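DNA/RNA-binding protein Alba (Thermoplasma volcanium, PDB 4Z9E) probably binds double-stranded DNA tightly but without sequence specificity, and so takes part in compacting the archaeal chromosome. Local coordinates at residues K31-A36 against S82-L87. Residues are numbered along the deposited sequence; the frame is centred on the assembly and turned at random.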
loop_
_atom_site.group_PDB
_atom_site.type_symbol
_atom_site.label_atom_id
_atom_site.label_comp_id
_atom_site.label_asym_id
_atom_site.label_seq_id
_atom_site.Cartn_x
_atom_site.Cartn_y
_atom_site.Cartn_z
ATOM N N LYS A 31 9.437 -15.391 9.142
ATOM C CA LYS A 31 8.441 -14.468 8.588
ATOM C C LYS A 31 8.281 -13.259 9.499
ATOM O O LYS A 31 8.239 -13.408 10.715
ATOM C CB LYS A 31 7.057 -15.127 8.507
ATOM C CG LYS A 31 6.902 -16.295 7.544
ATOM C CD LYS A 31 7.086 -15.869 6.090
ATOM C CE LYS A 31 6.860 -17.035 5.126
ATOM N NZ LYS A 31 8.087 -17.884 4.982
ATOM N N ILE A 32 8.176 -12.068 8.913
ATOM C CA ILE A 32 7.732 -10.884 9.642
ATOM C C ILE A 32 6.536 -10.247 8.927
ATOM O O ILE A 32 6.493 -10.199 7.688
ATOM C CB ILE A 32 8.872 -9.873 9.850
ATOM C CG1 ILE A 32 9.767 -10.326 11.000
ATOM C CG2 ILE A 32 8.354 -8.480 10.193
ATOM C CD1 ILE A 32 10.868 -11.270 10.567
ATOM N N ILE A 33 5.564 -9.812 9.734
ATOM C CA ILE A 33 4.363 -9.152 9.277
ATOM C C ILE A 33 4.401 -7.684 9.670
ATOM O O ILE A 33 4.470 -7.345 10.853
ATOM C CB ILE A 33 3.112 -9.724 9.978
ATOM C CG1 ILE A 33 3.012 -11.258 9.840
ATOM C CG2 ILE A 33 1.857 -8.969 9.537
ATOM C CD1 ILE A 33 2.471 -11.768 8.519
ATOM N N ILE A 34 4.295 -6.811 8.683
ATOM C CA ILE A 34 4.132 -5.398 8.959
ATOM C C ILE A 34 2.681 -5.017 8.656
ATOM O O ILE A 34 2.155 -5.357 7.590
ATOM C CB ILE A 34 5.085 -4.564 8.083
ATOM C CG1 ILE A 34 6.534 -4.994 8.331
ATOM C CG2 ILE A 34 4.880 -3.081 8.337
ATOM C CD1 ILE A 34 7.463 -4.727 7.164
ATOM N N LYS A 35 2.055 -4.289 9.572
ATOM C CA LYS A 35 0.635 -3.963 9.487
ATOM C C LYS A 35 0.405 -2.486 9.765
ATOM O O LYS A 35 0.964 -1.949 10.703
ATOM C CB LYS A 35 -0.162 -4.822 10.485
ATOM C CG LYS A 35 -1.673 -4.628 10.444
ATOM C CD LYS A 35 -2.380 -5.546 9.435
ATOM C CE LYS A 35 -3.557 -4.853 8.731
ATOM N NZ LYS A 35 -4.453 -4.073 9.642
ATOM N N ALA A 36 -0.416 -1.831 8.943
ATOM C CA ALA A 36 -0.771 -0.435 9.147
ATOM C C ALA A 36 -2.163 -0.110 8.592
ATOM O O ALA A 36 -2.668 -0.822 7.728
ATOM C CB ALA A 36 0.267 0.471 8.486
ATOM N N SER A 82 -6.374 -0.970 5.155
ATOM C CA SER A 82 -5.302 -1.583 5.896
ATOM C C SER A 82 -4.381 -2.395 4.973
ATOM O O SER A 82 -4.809 -2.887 3.910
ATOM C CB SER A 82 -5.866 -2.444 7.030
ATOM O OG SER A 82 -5.923 -3.794 6.640
ATOM N N ILE A 83 -3.120 -2.523 5.373
ATOM C CA ILE A 83 -2.162 -3.323 4.621
ATOM C C ILE A 83 -1.472 -4.249 5.599
ATOM O O ILE A 83 -1.267 -3.902 6.762
ATOM C CB ILE A 83 -1.157 -2.472 3.814
ATOM C CG1 ILE A 83 -0.306 -3.346 2.895
ATOM C CG2 ILE A 83 -0.249 -1.700 4.741
ATOM C CD1 ILE A 83 0.550 -2.574 1.902
ATOM N N GLU A 84 -1.168 -5.443 5.111
ATOM C CA GLU A 84 -0.390 -6.419 5.827
ATOM C C GLU A 84 0.670 -6.851 4.830
ATOM O O GLU A 84 0.335 -7.335 3.739
ATOM C CB GLU A 84 -1.286 -7.581 6.238
ATOM C CG GLU A 84 -0.602 -8.763 6.896
ATOM C CD GLU A 84 -1.553 -9.946 7.114
ATOM O OE1 GLU A 84 -2.707 -9.727 7.573
ATOM O OE2 GLU A 84 -1.153 -11.103 6.825
ATOM N N ILE A 85 1.939 -6.619 5.185
ATOM C CA ILE A 85 3.103 -7.003 4.359
ATOM C C ILE A 85 3.919 -8.093 5.064
ATOM O O ILE A 85 4.400 -7.901 6.196
ATOM C CB ILE A 85 4.036 -5.801 4.055
ATOM C CG1 ILE A 85 3.264 -4.622 3.477
ATOM C CG2 ILE A 85 5.135 -6.186 3.082
ATOM C CD1 ILE A 85 4.003 -3.302 3.600
ATOM N N THR A 86 4.071 -9.229 4.389
ATOM C CA THR A 86 4.846 -10.354 4.906
ATOM C C THR A 86 6.226 -10.398 4.265
ATOM O O THR A 86 6.328 -10.504 3.055
ATOM C CB THR A 86 4.138 -11.705 4.628
ATOM O OG1 THR A 86 2.836 -11.665 5.197
ATOM C CG2 THR A 86 4.898 -12.879 5.231
ATOM N N LEU A 87 7.272 -10.364 5.084
ATOM C CA LEU A 87 8.632 -10.537 4.591
ATOM C C LEU A 87 9.259 -11.864 5.017
ATOM O O LEU A 87 8.923 -12.413 6.089
ATOM C CB LEU A 87 9.495 -9.391 5.102
ATOM C CG LEU A 87 9.076 -7.958 4.757
ATOM C CD1 LEU A 87 10.015 -6.953 5.421
ATOM C CD2 LEU A 87 9.077 -7.761 3.246
#
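Ile32, Ile34 and Ala36 pair with Leu87, Ile85 and Ile83 through six backbone hydrogen bonds, two for each pair, which tie strands 31-37 and 80-88 together antiparallel. The central pair is bonded almost straight: Ile34 N to Ile85 O and Ile85 N to Ile34 O both measure 2.7 Å, with N-H...O angles of 172°. Between these rungs lie the non-hydrogen-bonded pairs Ile33-Thr86 and Lys35-Glu84, where CA-H...O contacts such as Thr86 CA to Ile32 O (3.2 Å) add to the seam.

Apolar packing occupies the face that carries Ile32, Ile34, Ala36, Ile83, Ile85 and Leu87. Here the end of Ile34 crosses Leu87, CD1 to CD1 at 3.8 Å, and Ile34 CB lies 4.3 Å from Ile85 CB. Helix 41-55 covers Ile34 and Ala36 through Ala44, while Phe25 of helix 14-25 lies against Ile32 and Leu87.

The other face is mixed. Ile33 lies alongside Thr86, with its CD1 3.3 Å from Thr86 OG1; its CG2, anti to the backbone N, meets Glu84 CG at 3.6 Å. Lys35 likewise starts anti to the backbone N (chi1 -177°), but bends further out, bringing its aliphatic chain over strand 80-88: CE reaches Ile83 O at 3.2 Å, and CD rests near Glu84 CB. This course sets the ammonium beside Ser82, where it forms a salt bridge with Glu69 on strand 60-69. A methionine in its place would probably leave the Glu69 carboxylate without its charged mate.

Two central strands of a mixed four-stranded sheet, with helices against one face, are characteristic of the Alba fold.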